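Local coordinates for protein type II restriction enzyme ngomi (Neisseria gonorrhoeae, PDB 1FIU) that recognises the double-stranded DNA sequence 5'-GCCGGC-3' as a magnesium-dependent homotetrameric type II restriction endonuclease and cleaves it after the first G, at residues Lys14-Asp18 / Gly19-Ala23; Arg27-Val30 / Ser31-Gly35; Tyr247-Glu250 / Gln251-Ser255. All blocks are in the same frame, centred on the assembly; numbering follows the deposited sequence.

Contact 1. Residues Lys14-Asp18 / Gly19-Ala23; sequences KKLLD and GNILA
Leu17 and Leu22 lie side by side and point the same way, their CD2 methyls 3.9 Å apart, while Leu16 meets Ile21 at roughly a right angle. In that second pair CD2 of Leu16 touches CG2 of Ile21 at 4.0 Å, and helix 62-81 lies against both residues through Phe69, Ile72 and Ala68. CG of Leu22 stands anti to its own backbone N (chi1 180°), which carries CD2 of Leu22 alongside the Leu17 branch. Between the two apolar pairs the backbone supplies the polar grip. Leu16 O accepts from Ile21 N at 2.9 Å and from Leu22 N at 3.1 Å, the latter bond being almost straight (175°). Leu17 O takes Asn20 N from above its plane, whereas Asn20 ND2 approaches the same oxygen, at 3.3 Å, nearly end-on to the carbonyl. Two waters also donate to Leu17 O, one of them bridging to Leu22 O, which makes four donors on one oxygen. Within the last turn, Lys14 NZ forms a salt bridge with Asp18 OD2 at 2.8 Å, on the syn lone pair. The positive phi of Asn20, with Asn20 N and Ile21 N bonded back to Leu17 O and Leu16 O, marks a Schellman motif ending helix 4-18.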
loop_
_atom_site.group_PDB
_atom_site.type_symbol
_atom_site.label_atom_id
_atom_site.label_comp_id
_atom_site.label_asym_id
_atom_site.label_seq_id
_atom_site.Cartn_x
_atom_site.Cartn_y
_atom_site.Cartn_z
ATOM N N LYS I 14 29.401 24.473 9.593
ATOM C CA LYS I 14 30.063 25.144 10.705
ATOM C C LYS I 14 29.333 24.939 12.028
ATOM O O LYS I 14 29.965 24.800 13.071
ATOM C CB LYS I 14 30.226 26.635 10.403
ATOM C CG LYS I 14 31.085 27.387 11.401
ATOM C CD LYS I 14 31.347 28.813 10.922
ATOM C CE LYS I 14 32.254 29.577 11.887
ATOM N NZ LYS I 14 31.586 29.867 13.193
ATOM N N LYS I 15 28.003 24.914 12.007
ATOM C CA LYS I 15 27.266 24.683 13.236
ATOM C C LYS I 15 27.523 23.270 13.762
ATOM O O LYS I 15 27.603 23.039 14.975
ATOM C CB LYS I 15 25.766 24.881 12.995
ATOM C CG LYS I 15 25.398 26.315 12.650
ATOM C CD LYS I 15 23.875 26.440 12.465
ATOM C CE LYS I 15 23.464 27.874 12.153
ATOM N NZ LYS I 15 21.990 27.950 11.860
ATOM N N LEU I 16 27.639 22.317 12.839
ATOM C CA LEU I 16 27.903 20.946 13.238
ATOM C C LEU I 16 29.309 20.876 13.845
ATOM O O LEU I 16 29.526 20.139 14.793
ATOM C CB LEU I 16 27.798 19.997 12.033
ATOM C CG LEU I 16 26.390 19.805 11.442
ATOM C CD1 LEU I 16 26.484 18.933 10.204
ATOM C CD2 LEU I 16 25.458 19.183 12.475
ATOM N N LEU I 17 30.252 21.634 13.291
ATOM C CA LEU I 17 31.610 21.621 13.837
ATOM C C LEU I 17 31.676 22.356 15.173
ATOM O O LEU I 17 32.184 21.825 16.163
ATOM C CB LEU I 17 32.603 22.272 12.858
ATOM C CG LEU I 17 32.760 21.587 11.508
ATOM C CD1 LEU I 17 33.809 22.339 10.674
ATOM C CD2 LEU I 17 33.182 20.145 11.725
ATOM N N ASP I 18 31.147 23.575 15.207
ATOM C CA ASP I 18 31.201 24.368 16.431
ATOM C C ASP I 18 30.520 23.698 17.624
ATOM O O ASP I 18 30.943 23.878 18.764
ATOM C CB ASP I 18 30.602 25.770 16.194
ATOM C CG ASP I 18 31.458 26.644 15.271
ATOM O OD1 ASP I 18 32.562 26.236 14.838
ATOM O OD2 ASP I 18 31.015 27.774 14.972
ATOM N N GLY I 19 29.470 22.920 17.379
ATOM C CA GLY I 19 28.787 22.255 18.471
ATOM C C GLY I 19 29.410 20.911 18.817
ATOM O O GLY I 19 28.927 20.192 19.692
ATOM N N ASN I 20 30.498 20.578 18.124
ATOM C CA ASN I 20 31.188 19.299 18.320
ATOM C C ASN I 20 30.291 18.107 17.955
ATOM O O ASN I 20 30.502 16.993 18.452
ATOM C CB ASN I 20 31.684 19.166 19.770
ATOM C CG ASN I 20 32.819 20.123 20.089
ATOM O OD1 ASN I 20 33.262 20.217 21.232
ATOM N ND2 ASN I 20 33.291 20.834 19.084
ATOM N N ILE I 21 29.285 18.349 17.109
ATOM C CA ILE I 21 28.379 17.281 16.673
ATOM C C ILE I 21 29.220 16.403 15.758
ATOM O O ILE I 21 29.206 15.174 15.869
ATOM C CB ILE I 21 27.174 17.832 15.887
ATOM C CG1 ILE I 21 26.434 18.902 16.728
ATOM C CG2 ILE I 21 26.265 16.676 15.483
ATOM C CD1 ILE I 21 26.225 18.521 18.175
ATOM N N LEU I 22 29.940 17.060 14.849
ATOM C CA LEU I 22 30.874 16.394 13.941
ATOM C C LEU I 22 32.277 16.739 14.467
ATOM O O LEU I 22 32.678 17.906 14.453
ATOM C CB LEU I 22 30.756 16.915 12.503
ATOM C CG LEU I 22 31.742 16.227 11.533
ATOM C CD1 LEU I 22 31.394 14.732 11.398
ATOM C CD2 LEU I 22 31.690 16.889 10.174
ATOM N N ALA I 23 33.007 15.734 14.940
ATOM C CA ALA I 23 34.362 15.974 15.464
ATOM C C ALA I 23 35.100 14.646 15.458
ATOM O O ALA I 23 34.574 13.644 14.968
ATOM C CB ALA I 23 34.293 16.536 16.870
HETATM O O HOH W 1 34.248 19.859 15.520
HETATM O O HOH W 2 34.596 22.644 17.673
#

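Contact 2. Residues Arg27-Val30 / Ser31-Gly35; sequences RGVV and SNADG. With nucleotides of chain D.
Val30 meets the residues that follow it through both its side chain and its carbonyl. Its CG1 methyl comes within 3.3 Å of Asn32 OD1, the two side chains running alongside each other in the same direction. The valine puts CG1 anti to its backbone N, beside the carbonyl carbon (chi1 175°), which places CG1 next to Ser31 N and Asn32 OD1. Asn32 has its CG between the backbone N and the carbonyl carbon (chi1 61°), which brings OD1 back toward the valine; its other end, ND2, is hydrogen-bonded to Ala221 O. On the backbone, Val30 O receives Ala33 N at 2.9 Å, the bond that closes the turn.

Ser31, at the first corner, directs its OG to Ile21 O and Ala23 N, so that a single hydroxyl links the corner to the earlier part of the loop. Val29 stands beside the returning arm: its CG1 lies 4.2 Å from Ala33 CB and 4.3 Å from Gly35 CA, and Phe41 of helix 38-50 packs on the same side chain.

Beyond the turn, Asp34 faces the DNA. Its OD2 accepts from N4 of the cytosine DC5 of chain D at 3.0 Å, in a clearly bent bond, and also forms a salt bridge with Arg227, while OD1 is held by Ser36 OG. Such a bond from a carboxylate to a cytosine amino group is consistent with direct readout of a base; here the type I beta turn from Val30 to Ala33 leads directly to Asp34, consistent with a loop that takes part in recognising the DNA.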
loop_
_atom_site.group_PDB
_atom_site.type_symbol
_atom_site.label_atom_id
_atom_site.label_comp_id
_atom_site.label_asym_id
_atom_site.label_seq_id
_atom_site.Cartn_x
_atom_site.Cartn_y
_atom_site.Cartn_z
ATOM N N ARG I 27 40.972 8.734 19.581
ATOM C CA ARG I 27 41.400 7.464 18.984
ATOM C C ARG I 27 41.263 7.585 17.460
ATOM O O ARG I 27 41.378 6.609 16.719
ATOM C CB ARG I 27 40.562 6.296 19.505
ATOM C CG ARG I 27 40.780 6.043 20.969
ATOM C CD ARG I 27 40.003 4.834 21.480
ATOM N NE ARG I 27 40.091 4.806 22.937
ATOM C CZ ARG I 27 41.109 4.294 23.625
ATOM N NH1 ARG I 27 42.142 3.732 22.993
ATOM N NH2 ARG I 27 41.122 4.396 24.946
ATOM N N GLY I 28 41.004 8.805 17.004
ATOM C CA GLY I 28 40.908 9.064 15.582
ATOM C C GLY I 28 39.586 8.766 14.892
ATOM O O GLY I 28 39.496 8.882 13.669
ATOM N N VAL I 29 38.562 8.401 15.658
ATOM C CA VAL I 29 37.254 8.080 15.068
ATOM C C VAL I 29 36.371 9.321 14.920
ATOM O O VAL I 29 36.121 10.026 15.903
ATOM C CB VAL I 29 36.463 7.083 15.942
ATOM C CG1 VAL I 29 35.198 6.650 15.196
ATOM C CG2 VAL I 29 37.329 5.856 16.298
ATOM N N VAL I 30 35.904 9.585 13.701
ATOM C CA VAL I 30 35.033 10.738 13.464
ATOM C C VAL I 30 33.640 10.364 13.977
ATOM O O VAL I 30 33.207 9.215 13.857
ATOM C CB VAL I 30 35.059 11.123 11.977
ATOM C CG1 VAL I 30 34.054 12.243 11.682
ATOM C CG2 VAL I 30 36.472 11.605 11.647
ATOM N N SER I 31 32.953 11.338 14.570
ATOM C CA SER I 31 31.677 11.106 15.233
ATOM C C SER I 31 30.472 10.593 14.460
ATOM O O SER I 31 29.461 10.254 15.079
ATOM C CB SER I 31 31.270 12.347 16.020
ATOM O OG SER I 31 31.106 13.423 15.135
ATOM N N ASN I 32 30.541 10.549 13.132
ATOM C CA ASN I 32 29.414 9.966 12.407
ATOM C C ASN I 32 29.851 8.621 11.809
ATOM O O ASN I 32 29.118 7.994 11.042
ATOM C CB ASN I 32 28.858 10.923 11.324
ATOM C CG ASN I 32 29.867 11.276 10.278
ATOM O OD1 ASN I 32 31.074 11.297 10.543
ATOM N ND2 ASN I 32 29.392 11.573 9.069
ATOM N N ALA I 33 31.055 8.171 12.183
ATOM C CA ALA I 33 31.566 6.887 11.697
ATOM C C ALA I 33 31.206 5.724 12.618
ATOM O O ALA I 33 30.853 5.909 13.774
ATOM C CB ALA I 33 33.103 6.945 11.562
ATOM N N ASP I 34 31.293 4.515 12.068
ATOM C CA ASP I 34 31.075 3.291 12.820
ATOM C C ASP I 34 32.522 2.774 12.883
ATOM O O ASP I 34 33.027 2.254 11.897
ATOM C CB ASP I 34 30.190 2.325 12.011
ATOM C CG ASP I 34 30.109 0.934 12.634
ATOM O OD1 ASP I 34 30.782 0.694 13.663
ATOM O OD2 ASP I 34 29.388 0.078 12.086
ATOM N N GLY I 35 33.184 2.934 14.033
ATOM C CA GLY I 35 34.579 2.517 14.160
ATOM C C GLY I 35 34.946 1.068 13.880
ATOM O O GLY I 35 36.120 0.738 13.710
ATOM P P DC D 5 31.617 -2.247 22.001
ATOM O OP1 DC D 5 31.733 -2.689 23.398
ATOM O OP2 DC D 5 32.780 -1.677 21.299
ATOM O "O5'" DC D 5 31.130 -3.459 21.098
ATOM C "C5'" DC D 5 30.058 -4.291 21.509
ATOM C "C4'" DC D 5 29.770 -5.318 20.440
ATOM O "O4'" DC D 5 29.063 -4.703 19.340
ATOM C "C3'" DC D 5 31.021 -5.962 19.829
ATOM O "O3'" DC D 5 30.820 -7.375 19.752
ATOM C "C2'" DC D 5 31.074 -5.401 18.421
ATOM C "C1'" DC D 5 29.595 -5.213 18.126
ATOM N N1 DC D 5 29.255 -4.274 17.055
ATOM C C2 DC D 5 28.111 -4.542 16.258
ATOM O O2 DC D 5 27.445 -5.563 16.487
ATOM N N3 DC D 5 27.776 -3.678 15.275
ATOM C C4 DC D 5 28.513 -2.572 15.073
ATOM N N4 DC D 5 28.136 -1.730 14.099
ATOM C C5 DC D 5 29.672 -2.278 15.865
ATOM C C6 DC D 5 30.004 -3.154 16.827
#

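Contact 3. Residues Tyr247-Glu250 / Gln251-Ser255; sequences YELE and QILQS
This is a local contact along a single alpha-helix, 246-256, whose successive turns are joined by i to i+4 pairs; the helix packs among helices 38-50, 225-232 and 259-270. Four backbone bonds link residues 247-250 to 251-254, among them Leu253 N to Leu249 O at 3.0 Å and Ile252 N to Glu248 O at 2.9 Å. On the buried face Leu249 and Leu253 meet at a slant, their CD1 methyls 3.8 Å apart. With CG anti to the backbone N (chi1 170°), Leu249 leans its isobutyl end toward the next turn, where Leu253 CG also rests 3.2 Å from Leu249 O. Phe265 and Ile228 pack on Leu249, and Leu262 on Leu253.

Polar side chains occupy other faces. Glu250 and Gln254 sit one turn apart and share an outside partner, since Glu250 OE2 and Gln254 NE2 both bond to Tyr266 OH. Glu248 instead forms a salt bridge with Arg9 of helix 4-18. Water joins the side chain of Gln251 to the first turn, donating to OE1 at 2.5 Å and weakly to Tyr247 O. In the last turn Gln251 O is gripped from opposite faces of its plane, by Ser255 N at 2.8 Å and by Ser255 OG at 3.0 Å.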
loop_
_atom_site.group_PDB
_atom_site.type_symbol
_atom_site.label_atom_id
_atom_site.label_comp_id
_atom_site.label_asym_id
_atom_site.label_seq_id
_atom_site.Cartn_x
_atom_site.Cartn_y
_atom_site.Cartn_z
ATOM N N TYR I 247 28.968 16.221 -1.869
ATOM C CA TYR I 247 30.140 16.497 -2.698
ATOM C C TYR I 247 31.394 15.894 -2.081
ATOM O O TYR I 247 32.225 15.310 -2.790
ATOM C CB TYR I 247 30.324 18.004 -2.861
ATOM C CG TYR I 247 29.069 18.724 -3.336
ATOM C CD1 TYR I 247 28.815 20.040 -2.938
ATOM C CD2 TYR I 247 28.130 18.075 -4.140
ATOM C CE1 TYR I 247 27.644 20.693 -3.319
ATOM C CE2 TYR I 247 26.946 18.720 -4.534
ATOM C CZ TYR I 247 26.714 20.027 -4.111
ATOM O OH TYR I 247 25.539 20.667 -4.444
ATOM N N GLU I 248 31.520 16.037 -0.769
ATOM C CA GLU I 248 32.672 15.517 -0.046
ATOM C C GLU I 248 32.661 13.989 -0.026
ATOM O O GLU I 248 33.719 13.353 -0.163
ATOM C CB GLU I 248 32.701 16.089 1.367
ATOM C CG GLU I 248 32.853 17.612 1.415
ATOM C CD GLU I 248 31.573 18.396 1.091
ATOM O OE1 GLU I 248 30.501 17.780 0.866
ATOM O OE2 GLU I 248 31.653 19.645 1.072
ATOM N N LEU I 249 31.474 13.390 0.135
ATOM C CA LEU I 249 31.345 11.940 0.105
ATOM C C LEU I 249 31.805 11.436 -1.266
ATOM O O LEU I 249 32.562 10.464 -1.359
ATOM C CB LEU I 249 29.883 11.512 0.319
ATOM C CG LEU I 249 29.519 10.041 0.081
ATOM C CD1 LEU I 249 30.383 9.078 0.907
ATOM C CD2 LEU I 249 28.049 9.872 0.488
ATOM N N GLU I 250 31.342 12.096 -2.325
ATOM C CA GLU I 250 31.711 11.695 -3.684
ATOM C C GLU I 250 33.220 11.808 -3.890
ATOM O O GLU I 250 33.836 10.909 -4.474
ATOM C CB GLU I 250 30.995 12.565 -4.725
ATOM C CG GLU I 250 31.263 12.149 -6.165
ATOM C CD GLU I 250 30.592 13.070 -7.186
ATOM O OE1 GLU I 250 30.440 14.283 -6.916
ATOM O OE2 GLU I 250 30.231 12.575 -8.272
ATOM N N GLN I 251 33.806 12.897 -3.402
ATOM C CA GLN I 251 35.257 13.109 -3.562
ATOM C C GLN I 251 36.065 12.036 -2.829
ATOM O O GLN I 251 37.070 11.520 -3.365
ATOM C CB GLN I 251 35.646 14.497 -3.041
ATOM C CG GLN I 251 37.062 14.956 -3.431
ATOM C CD GLN I 251 37.337 16.399 -3.011
ATOM O OE1 GLN I 251 36.513 17.292 -3.235
ATOM N NE2 GLN I 251 38.495 16.631 -2.399
ATOM N N ILE I 252 35.646 11.690 -1.611
ATOM C CA ILE I 252 36.399 10.681 -0.864
ATOM C C ILE I 252 36.285 9.313 -1.505
ATOM O O ILE I 252 37.287 8.597 -1.624
ATOM C CB ILE I 252 35.978 10.620 0.619
ATOM C CG1 ILE I 252 36.284 11.973 1.268
ATOM C CG2 ILE I 252 36.772 9.533 1.374
ATOM C CD1 ILE I 252 37.760 12.412 1.095
ATOM N N LEU I 253 35.079 8.939 -1.939
ATOM C CA LEU I 253 34.913 7.651 -2.597
ATOM C C LEU I 253 35.810 7.591 -3.837
ATOM O O LEU I 253 36.448 6.568 -4.092
ATOM C CB LEU I 253 33.459 7.436 -3.017
ATOM C CG LEU I 253 32.470 7.342 -1.842
ATOM C CD1 LEU I 253 31.044 7.325 -2.393
ATOM C CD2 LEU I 253 32.706 6.095 -1.018
ATOM N N GLN I 254 35.852 8.673 -4.605
ATOM C CA GLN I 254 36.685 8.700 -5.810
ATOM C C GLN I 254 38.157 8.610 -5.457
ATOM O O GLN I 254 38.904 7.843 -6.077
ATOM C CB GLN I 254 36.419 9.974 -6.607
ATOM C CG GLN I 254 35.044 9.997 -7.285
ATOM C CD GLN I 254 35.017 9.194 -8.590
ATOM O OE1 GLN I 254 35.939 8.423 -8.887
ATOM N NE2 GLN I 254 33.953 9.374 -9.372
ATOM N N SER I 255 38.578 9.385 -4.464
ATOM C CA SER I 255 39.981 9.400 -4.041
ATOM C C SER I 255 40.485 8.038 -3.597
ATOM O O SER I 255 41.575 7.618 -4.009
ATOM C CB SER I 255 40.178 10.400 -2.900
ATOM O OG SER I 255 40.064 11.718 -3.395
HETATM O O HOH W 3 34.121 18.021 -2.904
#

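Followed from the N terminus, the three contacts come in series, and none encloses or crosses another. Contact 1 ends helix 4-18 and turns the chain into the long loop before helix 38-50; contact 2 reverses that same loop further on. The two meet directly: Ala23 O lies 2.8 Å from Ser31 N, a probable hydrogen bond, so the beginning of the loop is tied to its turn. Contact 3 follows much later, within helix 246-256, about 17 Å from contact 2 between centres and without touching either neighbour. Helix 38-50 connects contacts 2 and 3 indirectly, packing against Val29 and Ala33 of contact 2 and against Leu249 and Ile252 of contact 3.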